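Local coordinates for protein probable adenylyl-sulfate kinase (Synechocystis sp., PDB 5CB8) that phosphorylates adenosine 5'-phosphosulfate with ATP to give 3'-phosphoadenylyl sulfate and ADP, a step in the activation of sulfate, at residues I28-L33 with T39-A44; H43-K48 with K184-L189. All coordinates share one frame; numbering follows the deposited sequence.

Contact 1: I28-L33 with T39-A44. With SO4 (sulfate ion), chain H.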
ATOM      1  N   ILE B  28     -11.920  -8.223  -3.674  1.00 19.73           N
ATOM      2  CA  ILE B  28     -12.815  -9.214  -3.085  1.00 17.71           C
ATOM      3  C   ILE B  28     -12.557  -9.196  -1.582  1.00 16.71           C
ATOM      4  O   ILE B  28     -11.474  -9.586  -1.133  1.00 17.38           O
ATOM      5  CB  ILE B  28     -12.546 -10.613  -3.675  1.00 19.21           C
ATOM      6  CG1 ILE B  28     -12.662 -10.566  -5.208  1.00 20.16           C
ATOM      7  CG2 ILE B  28     -13.506 -11.657  -3.082  1.00 17.85           C
ATOM      8  CD1 ILE B  28     -12.135 -11.808  -5.893  1.00 22.10           C
ATOM      9  N   TRP B  29     -13.542  -8.729  -0.811  1.00 14.55           N
ATOM     10  CA  TRP B  29     -13.324  -8.368   0.590  1.00 13.85           C
ATOM     11  C   TRP B  29     -14.022  -9.329   1.551  1.00 14.62           C
ATOM     12  O   TRP B  29     -15.248  -9.280   1.709  1.00 16.63           O
ATOM     13  CB  TRP B  29     -13.819  -6.936   0.856  1.00 13.67           C
ATOM     14  CG  TRP B  29     -13.418  -6.397   2.202  1.00 13.13           C
ATOM     15  CD1 TRP B  29     -13.964  -6.721   3.415  1.00 12.99           C
ATOM     16  CD2 TRP B  29     -12.379  -5.444   2.473  1.00 13.18           C
ATOM     17  NE1 TRP B  29     -13.328  -6.027   4.421  1.00 16.06           N
ATOM     18  CE2 TRP B  29     -12.352  -5.239   3.867  1.00 15.36           C
ATOM     19  CE3 TRP B  29     -11.469  -4.747   1.664  1.00 14.21           C
ATOM     20  CZ2 TRP B  29     -11.444  -4.371   4.477  1.00 12.84           C
ATOM     21  CZ3 TRP B  29     -10.573  -3.878   2.270  1.00 13.86           C
ATOM     22  CH2 TRP B  29     -10.569  -3.694   3.664  1.00 13.42           C
ATOM     23  N   LEU B  30     -13.240 -10.196   2.194  1.00 13.78           N
ATOM     24  CA  LEU B  30     -13.801 -11.175   3.120  1.00 16.17           C
ATOM     25  C   LEU B  30     -13.805 -10.622   4.550  1.00 15.86           C
ATOM     26  O   LEU B  30     -12.753 -10.298   5.113  1.00 15.03           O
ATOM     27  CB  LEU B  30     -13.022 -12.496   3.056  1.00 15.77           C
ATOM     28  CG  LEU B  30     -13.442 -13.453   1.930  1.00 18.49           C
ATOM     29  CD1 LEU B  30     -13.206 -12.843   0.564  1.00 18.32           C
ATOM     30  CD2 LEU B  30     -12.715 -14.790   2.022  1.00 18.05           C
ATOM     31  N   THR B  31     -15.002 -10.507   5.121  1.00 13.45           N
ATOM     32  CA  THR B  31     -15.174 -10.019   6.477  1.00 12.17           C
ATOM     33  C   THR B  31     -15.845 -11.111   7.316  1.00 16.29           C
ATOM     34  O   THR B  31     -16.609 -11.914   6.789  1.00 15.92           O
ATOM     35  CB  THR B  31     -16.033  -8.725   6.480  1.00 12.05           C
ATOM     36  OG1 THR B  31     -16.239  -8.273   7.821  1.00 15.06           O
ATOM     37  CG2 THR B  31     -17.384  -8.963   5.815  1.00 13.17           C
ATOM     38  N   GLY B  32     -15.559 -11.153   8.614  1.00 13.96           N
ATOM     39  CA  GLY B  32     -16.174 -12.160   9.466  1.00 16.27           C
ATOM     40  C   GLY B  32     -15.385 -12.366  10.744  1.00 17.78           C
ATOM     41  O   GLY B  32     -14.281 -11.836  10.878  1.00 15.21           O
ATOM     42  N   LEU B  33     -15.937 -13.152  11.671  1.00 13.34           N
ATOM     43  CA  LEU B  33     -15.310 -13.363  12.984  1.00 12.95           C
ATOM     44  C   LEU B  33     -13.955 -14.042  12.872  1.00 14.83           C
ATOM     45  O   LEU B  33     -13.661 -14.687  11.863  1.00 13.47           O
ATOM     46  CB  LEU B  33     -16.214 -14.240  13.862  1.00 15.84           C
ATOM     47  CG  LEU B  33     -17.602 -13.672  14.184  1.00 15.75           C
ATOM     48  CD1 LEU B  33     -18.399 -14.659  15.031  1.00 17.21           C
ATOM     49  CD2 LEU B  33     -17.443 -12.343  14.915  1.00 14.82           C
ATOM     50  N   THR B  39      -9.381 -17.054   5.960  1.00 17.08           N
ATOM     51  CA  THR B  39      -8.083 -17.372   5.375  0.64 20.86           C
ATOM     52  C   THR B  39      -8.136 -18.629   4.495  1.00 21.86           C
ATOM     53  O   THR B  39      -7.533 -18.687   3.418  1.00 24.99           O
ATOM     54  CB  THR B  39      -7.034 -17.523   6.490  0.64 24.66           C
ATOM     55  OG1 THR B  39      -6.711 -16.222   7.003  0.64 25.57           O
ATOM     56  CG2 THR B  39      -5.788 -18.174   5.974  0.64 25.76           C
ATOM     57  N   THR B  40      -8.863 -19.637   4.970  1.00 20.82           N
ATOM     58  CA  THR B  40      -9.003 -20.894   4.238  1.00 24.61           C
ATOM     59  C   THR B  40      -9.648 -20.674   2.864  1.00 22.47           C
ATOM     60  O   THR B  40      -9.194 -21.228   1.850  1.00 24.51           O
ATOM     61  CB  THR B  40      -9.823 -21.911   5.052  1.00 28.99           C
ATOM     62  OG1 THR B  40      -9.107 -22.250   6.247  1.00 28.26           O
ATOM     63  CG2 THR B  40     -10.074 -23.177   4.249  1.00 27.38           C
ATOM     64  N   ILE B  41     -10.698 -19.859   2.838  1.00 20.26           N
ATOM     65  CA  ILE B  41     -11.390 -19.529   1.593  1.00 23.77           C
ATOM     66  C   ILE B  41     -10.488 -18.685   0.705  1.00 19.52           C
ATOM     67  O   ILE B  41     -10.400 -18.908  -0.506  1.00 20.90           O
ATOM     68  CB  ILE B  41     -12.708 -18.762   1.860  1.00 18.64           C
ATOM     69  CG1 ILE B  41     -13.744 -19.693   2.506  1.00 19.98           C
ATOM     70  CG2 ILE B  41     -13.276 -18.186   0.552  1.00 18.61           C
ATOM     71  CD1 ILE B  41     -15.026 -18.983   2.958  1.00 20.99           C
ATOM     72  N   THR B  42      -9.830 -17.704   1.314  1.00 19.93           N
ATOM     73  CA  THR B  42      -8.890 -16.852   0.600  1.00 20.26           C
ATOM     74  C   THR B  42      -7.849 -17.682  -0.138  1.00 24.73           C
ATOM     75  O   THR B  42      -7.609 -17.475  -1.333  1.00 23.65           O
ATOM     76  CB  THR B  42      -8.203 -15.890   1.575  1.00 20.45           C
ATOM     77  OG1 THR B  42      -9.203 -15.039   2.148  1.00 19.18           O
ATOM     78  CG2 THR B  42      -7.160 -15.034   0.861  1.00 21.05           C
ATOM     79  N   HIS B  43      -7.241 -18.632   0.567  1.00 21.30           N
ATOM     80  CA  HIS B  43      -6.160 -19.416  -0.023  1.00 27.64           C
ATOM     81  C   HIS B  43      -6.673 -20.311  -1.142  1.00 26.56           C
ATOM     82  O   HIS B  43      -6.026 -20.450  -2.181  1.00 26.33           O
ATOM     83  CB  HIS B  43      -5.445 -20.223   1.059  1.00 29.22           C
ATOM     84  CG  HIS B  43      -4.635 -19.380   1.996  1.00 40.29           C
ATOM     85  ND1 HIS B  43      -4.149 -19.856   3.195  1.00 45.81           N
ATOM     86  CD2 HIS B  43      -4.219 -18.093   1.904  1.00 34.95           C
ATOM     87  CE1 HIS B  43      -3.467 -18.899   3.802  1.00 41.98           C
ATOM     88  NE2 HIS B  43      -3.496 -17.818   3.041  1.00 38.91           N
ATOM     89  N   ALA B  44      -7.849 -20.900  -0.943  1.00 28.21           N
ATOM     90  CA  ALA B  44      -8.430 -21.776  -1.957  1.00 29.15           C
ATOM     91  C   ALA B  44      -8.832 -20.977  -3.189  1.00 29.09           C
ATOM     92  O   ALA B  44      -8.649 -21.427  -4.328  1.00 28.88           O
ATOM     93  CB  ALA B  44      -9.627 -22.531  -1.390  1.00 26.66           C
TER
HETATM   94  S   SO4 H 302     -10.355 -16.793   9.930  1.00 18.60           S
HETATM   95  O1  SO4 H 302      -9.362 -16.598   8.890  1.00 20.15           O
HETATM   96  O2  SO4 H 302     -10.575 -18.220  10.154  1.00 20.90           O
HETATM   97  O3  SO4 H 302     -11.618 -16.170   9.507  1.00 17.63           O
HETATM   98  O4  SO4 H 302      -9.925 -16.183  11.201  1.00 16.34           O

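Contact 2: H43-K48 with K184-L189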
ATOM      1  N   HIS B  43      -7.241 -18.632   0.567  1.00 21.30           N
ATOM      2  CA  HIS B  43      -6.160 -19.416  -0.023  1.00 27.64           C
ATOM      3  C   HIS B  43      -6.673 -20.311  -1.142  1.00 26.56           C
ATOM      4  O   HIS B  43      -6.026 -20.450  -2.181  1.00 26.33           O
ATOM      5  CB  HIS B  43      -5.445 -20.223   1.059  1.00 29.22           C
ATOM      6  CG  HIS B  43      -4.635 -19.380   1.996  1.00 40.29           C
ATOM      7  ND1 HIS B  43      -4.149 -19.856   3.195  1.00 45.81           N
ATOM      8  CD2 HIS B  43      -4.219 -18.093   1.904  1.00 34.95           C
ATOM      9  CE1 HIS B  43      -3.467 -18.899   3.802  1.00 41.98           C
ATOM     10  NE2 HIS B  43      -3.496 -17.818   3.041  1.00 38.91           N
ATOM     11  N   ALA B  44      -7.849 -20.900  -0.943  1.00 28.21           N
ATOM     12  CA  ALA B  44      -8.430 -21.776  -1.957  1.00 29.15           C
ATOM     13  C   ALA B  44      -8.832 -20.977  -3.189  1.00 29.09           C
ATOM     14  O   ALA B  44      -8.649 -21.427  -4.328  1.00 28.88           O
ATOM     15  CB  ALA B  44      -9.627 -22.531  -1.390  1.00 26.66           C
ATOM     16  N   LEU B  45      -9.391 -19.795  -2.958  1.00 22.76           N
ATOM     17  CA  LEU B  45      -9.774 -18.904  -4.046  1.00 27.35           C
ATOM     18  C   LEU B  45      -8.544 -18.397  -4.805  1.00 22.87           C
ATOM     19  O   LEU B  45      -8.549 -18.310  -6.033  1.00 27.90           O
ATOM     20  CB  LEU B  45     -10.568 -17.716  -3.494  1.00 23.81           C
ATOM     21  CG  LEU B  45     -11.045 -16.710  -4.544  1.00 25.50           C
ATOM     22  CD1 LEU B  45     -11.887 -17.409  -5.603  1.00 23.35           C
ATOM     23  CD2 LEU B  45     -11.820 -15.565  -3.894  1.00 23.94           C
ATOM     24  N   GLU B  46      -7.502 -18.043  -4.061  1.00 23.85           N
ATOM     25  CA  GLU B  46      -6.247 -17.602  -4.654  1.00 23.27           C
ATOM     26  C   GLU B  46      -5.713 -18.680  -5.601  1.00 28.13           C
ATOM     27  O   GLU B  46      -5.369 -18.393  -6.754  1.00 28.99           O
ATOM     28  CB  GLU B  46      -5.225 -17.322  -3.555  1.00 28.68           C
ATOM     29  CG  GLU B  46      -3.836 -16.991  -4.079  1.00 33.19           C
ATOM     30  CD  GLU B  46      -2.801 -16.887  -2.977  1.00 34.14           C
ATOM     31  OE1 GLU B  46      -3.079 -17.326  -1.840  1.00 27.74           O
ATOM     32  OE2 GLU B  46      -1.701 -16.365  -3.251  1.00 36.20           O
ATOM     33  N   LYS B  47      -5.655 -19.919  -5.119  1.00 26.11           N
ATOM     34  CA  LYS B  47      -5.162 -21.019  -5.948  1.00 29.93           C
ATOM     35  C   LYS B  47      -5.986 -21.178  -7.219  1.00 31.37           C
ATOM     36  O   LYS B  47      -5.430 -21.358  -8.307  1.00 33.03           O
ATOM     37  CB  LYS B  47      -5.134 -22.342  -5.173  1.00 31.31           C
ATOM     38  CG  LYS B  47      -4.723 -23.548  -6.037  1.00 33.71           C
ATOM     39  CD  LYS B  47      -4.179 -24.703  -5.203  1.00 46.69           C
ATOM     40  CE  LYS B  47      -3.711 -25.870  -6.083  1.00 52.14           C
ATOM     41  NZ  LYS B  47      -3.344 -25.446  -7.470  1.00 51.74           N
ATOM     42  N   LYS B  48      -7.308 -21.108  -7.082  1.00 28.22           N
ATOM     43  CA  LYS B  48      -8.209 -21.311  -8.216  1.00 28.34           C
ATOM     44  C   LYS B  48      -7.994 -20.221  -9.262  1.00 32.98           C
ATOM     45  O   LYS B  48      -7.957 -20.492 -10.462  1.00 32.40           O
ATOM     46  CB  LYS B  48      -9.669 -21.330  -7.740  1.00 34.11           C
ATOM     47  CG  LYS B  48     -10.659 -21.940  -8.733  1.00 38.31           C
ATOM     48  CD  LYS B  48     -12.063 -22.047  -8.133  1.00 35.50           C
ATOM     49  CE  LYS B  48     -13.089 -22.515  -9.173  1.00 37.93           C
ATOM     50  NZ  LYS B  48     -12.778 -23.866  -9.717  1.00 39.63           N
ATOM     51  N   LYS B 184     -19.253 -19.991  -4.974  1.00 22.44           N
ATOM     52  CA  LYS B 184     -20.176 -18.856  -4.996  1.00 22.08           C
ATOM     53  C   LYS B 184     -19.455 -17.543  -5.287  1.00 20.63           C
ATOM     54  O   LYS B 184     -19.988 -16.678  -5.985  1.00 24.75           O
ATOM     55  CB  LYS B 184     -20.971 -18.753  -3.681  1.00 21.43           C
ATOM     56  CG  LYS B 184     -22.026 -19.854  -3.509  1.00 27.20           C
ATOM     57  CD  LYS B 184     -22.999 -19.576  -2.353  1.00 27.33           C
ATOM     58  CE  LYS B 184     -22.342 -19.725  -0.986  1.00 29.61           C
ATOM     59  NZ  LYS B 184     -23.355 -19.710   0.123  1.00 24.30           N
ATOM     60  N   ILE B 185     -18.248 -17.388  -4.748  1.00 19.91           N
ATOM     61  CA  ILE B 185     -17.466 -16.180  -5.004  1.00 19.83           C
ATOM     62  C   ILE B 185     -17.079 -16.169  -6.481  1.00 21.55           C
ATOM     63  O   ILE B 185     -17.269 -15.170  -7.169  1.00 22.54           O
ATOM     64  CB  ILE B 185     -16.217 -16.107  -4.100  1.00 19.23           C
ATOM     65  CG1 ILE B 185     -16.644 -16.020  -2.632  1.00 17.76           C
ATOM     66  CG2 ILE B 185     -15.358 -14.907  -4.457  1.00 21.76           C
ATOM     67  CD1 ILE B 185     -15.501 -16.243  -1.618  1.00 17.21           C
ATOM     68  N   TRP B 186     -16.570 -17.298  -6.968  1.00 20.84           N
ATOM     69  CA  TRP B 186     -16.177 -17.440  -8.370  1.00 21.78           C
ATOM     70  C   TRP B 186     -17.337 -17.100  -9.294  1.00 22.38           C
ATOM     71  O   TRP B 186     -17.166 -16.377 -10.273  1.00 22.62           O
ATOM     72  CB  TRP B 186     -15.702 -18.876  -8.638  1.00 24.08           C
ATOM     73  CG  TRP B 186     -15.102 -19.095 -10.013  1.00 29.86           C
ATOM     74  CD1 TRP B 186     -15.769 -19.377 -11.173  1.00 33.46           C
ATOM     75  CD2 TRP B 186     -13.708 -19.063 -10.352  1.00 25.73           C
ATOM     76  NE1 TRP B 186     -14.875 -19.508 -12.213  1.00 34.22           N
ATOM     77  CE2 TRP B 186     -13.604 -19.321 -11.731  1.00 31.84           C
ATOM     78  CE3 TRP B 186     -12.540 -18.836  -9.616  1.00 30.11           C
ATOM     79  CZ2 TRP B 186     -12.373 -19.362 -12.391  1.00 36.87           C
ATOM     80  CZ3 TRP B 186     -11.323 -18.875 -10.274  1.00 33.83           C
ATOM     81  CH2 TRP B 186     -11.249 -19.137 -11.643  1.00 36.74           C
ATOM     82  N   GLN B 187     -18.520 -17.627  -8.986  1.00 27.38           N
ATOM     83  CA  GLN B 187     -19.673 -17.426  -9.856  1.00 27.74           C
ATOM     84  C   GLN B 187     -20.095 -15.960  -9.868  1.00 24.18           C
ATOM     85  O   GLN B 187     -20.530 -15.438 -10.897  1.00 24.41           O
ATOM     86  CB  GLN B 187     -20.847 -18.320  -9.432  1.00 24.16           C
ATOM     87  CG  GLN B 187     -22.002 -18.305 -10.420  1.00 31.83           C
ATOM     88  CD  GLN B 187     -21.585 -18.786 -11.796  1.00 34.59           C
ATOM     89  OE1 GLN B 187     -20.956 -19.838 -11.935  1.00 35.10           O
ATOM     90  NE2 GLN B 187     -21.925 -18.013 -12.823  1.00 29.15           N
ATOM     91  N   LYS B 188     -19.960 -15.296  -8.725  1.00 22.92           N
ATOM     92  CA  LYS B 188     -20.290 -13.877  -8.638  1.00 24.83           C
ATOM     93  C   LYS B 188     -19.324 -13.066  -9.503  1.00 27.68           C
ATOM     94  O   LYS B 188     -19.728 -12.124 -10.201  1.00 22.12           O
ATOM     95  CB  LYS B 188     -20.243 -13.405  -7.183  1.00 25.53           C
ATOM     96  CG  LYS B 188     -20.609 -11.934  -6.991  1.00 21.07           C
ATOM     97  CD  LYS B 188     -22.033 -11.636  -7.476  1.00 27.93           C
ATOM     98  CE  LYS B 188     -23.076 -12.296  -6.589  1.00 32.83           C
ATOM     99  NZ  LYS B 188     -24.481 -11.958  -6.989  1.00 40.25           N
ATOM    100  N   LEU B 189     -18.047 -13.438  -9.458  1.00 22.85           N
ATOM    101  CA  LEU B 189     -17.038 -12.806 -10.311  1.00 21.87           C
ATOM    102  C   LEU B 189     -17.350 -13.006 -11.796  1.00 23.38           C
ATOM    103  O   LEU B 189     -17.118 -12.113 -12.621  1.00 25.07           O
ATOM    104  CB  LEU B 189     -15.657 -13.373 -10.000  1.00 22.98           C
ATOM    105  CG  LEU B 189     -15.028 -12.993  -8.665  1.00 23.13           C
ATOM    106  CD1 LEU B 189     -13.771 -13.820  -8.449  1.00 21.75           C
ATOM    107  CD2 LEU B 189     -14.713 -11.502  -8.624  1.00 22.72           C
TER

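Contact 1: I28-L33 with T39-A44
Strand 28-31 and the first turns of helix 38-50 lie closest at Leu30 and Thr42, whose CA atoms are 7.9 Å apart, and no hydrogen bond joins the two segments. One leucine carries the apolar contact. Leu30 directs its side chain at the helix and sets CD2 between two neighbours on it, 3.7 Å from CG2 of Ile41 and 3.5 Å from OG1 of Thr42. The methyl that Ile41 offers is its CG2 branch, which the first torsion (chi1 -70°) places anti to the backbone N. The side chains of Thr42 and Leu30 point opposite ways as they pass, and the threonine hydroxyl can lie against a methyl without polar cost because OG1 is hydrogen-bonded to O of Lys38, one turn earlier in the helix. Val127 of strand 122-127 touches both Leu30 and Ile41, joining them to the neighbouring strand. Toward the loop, polar contacts take over. The amide of Thr39 donates to O1 of a sulfate ion, N to O1 3.0 Å, in a fairly straight bond of 162° at the hydrogen. Lys38 NZ and the amides of Gly35 and Gly37 also bind this anion, while Lys38 NZ makes a further bond to O of Gly32. A strand, a glycine-rich loop and the start of a helix, with amides of the loop and of Thr39 turned to an anion, make up the P-loop, or Walker A motif; the sulfate, probably from the crystallisation liquor, sits in the loop that by similarity binds ATP.

Contact 2: H43-K48 with K184-L189
This is a helix-to-helix contact on one side of the parallel sheet, partly buried, in which helix 38-50 packs against the C-terminal helix 178-191. The segment axes approach to 11.2 Å and cross at -47°, with Leu45 and Trp186 nearest in the backbone. On the inner side, Leu45 reaches over with CD2 to meet CG2 of Ile185 at 3.6 Å, the two side chains meeting at a slant; its other methyl, CD1, lies at the edge of the Trp186 indole, 4.3 Å from CE3. Both helices flank the core of a P-loop kinase fold, and strand 26-31 lies beneath them, with Ile28 touching Ile185. Trp186 also touches Ser52 and Ile195 of the neighbouring loops. Farther out, Lys48 lays its aliphatic chain across one face of Trp186. CG comes within 3.5 Å of CZ3, and CE stands 3.9 Å from the centroid of the six-membered ring in a CH-pi contact. The lysine chain runs extended until its last torsion (chi4 61°) turns the end and carries NZ above the ring: the ammonium lies 5.0 Å from that centroid and 9° off the normal, a cation-pi interaction.

Helix 38-50 is the element common to both contacts, which share His43 and Ala44 and have centres 10 Å apart. Along the chain, strand 26-31 leads through the P-loop into this helix, and contact 2 takes it up where contact 1 ends; its partner, helix 178-191, comes more than 130 residues later. The two also meet directly: Ile28 CD1 lies 3.6 Å from Leu189 CD1, and Ile41 CG2 lies 3.7 Å from Ile185 CD1. One apolar layer therefore runs from the central strand to the C-terminal helix. The helix that starts at the anion site is thus packed against the sheet near its beginning and against a distant part of the sequence farther along.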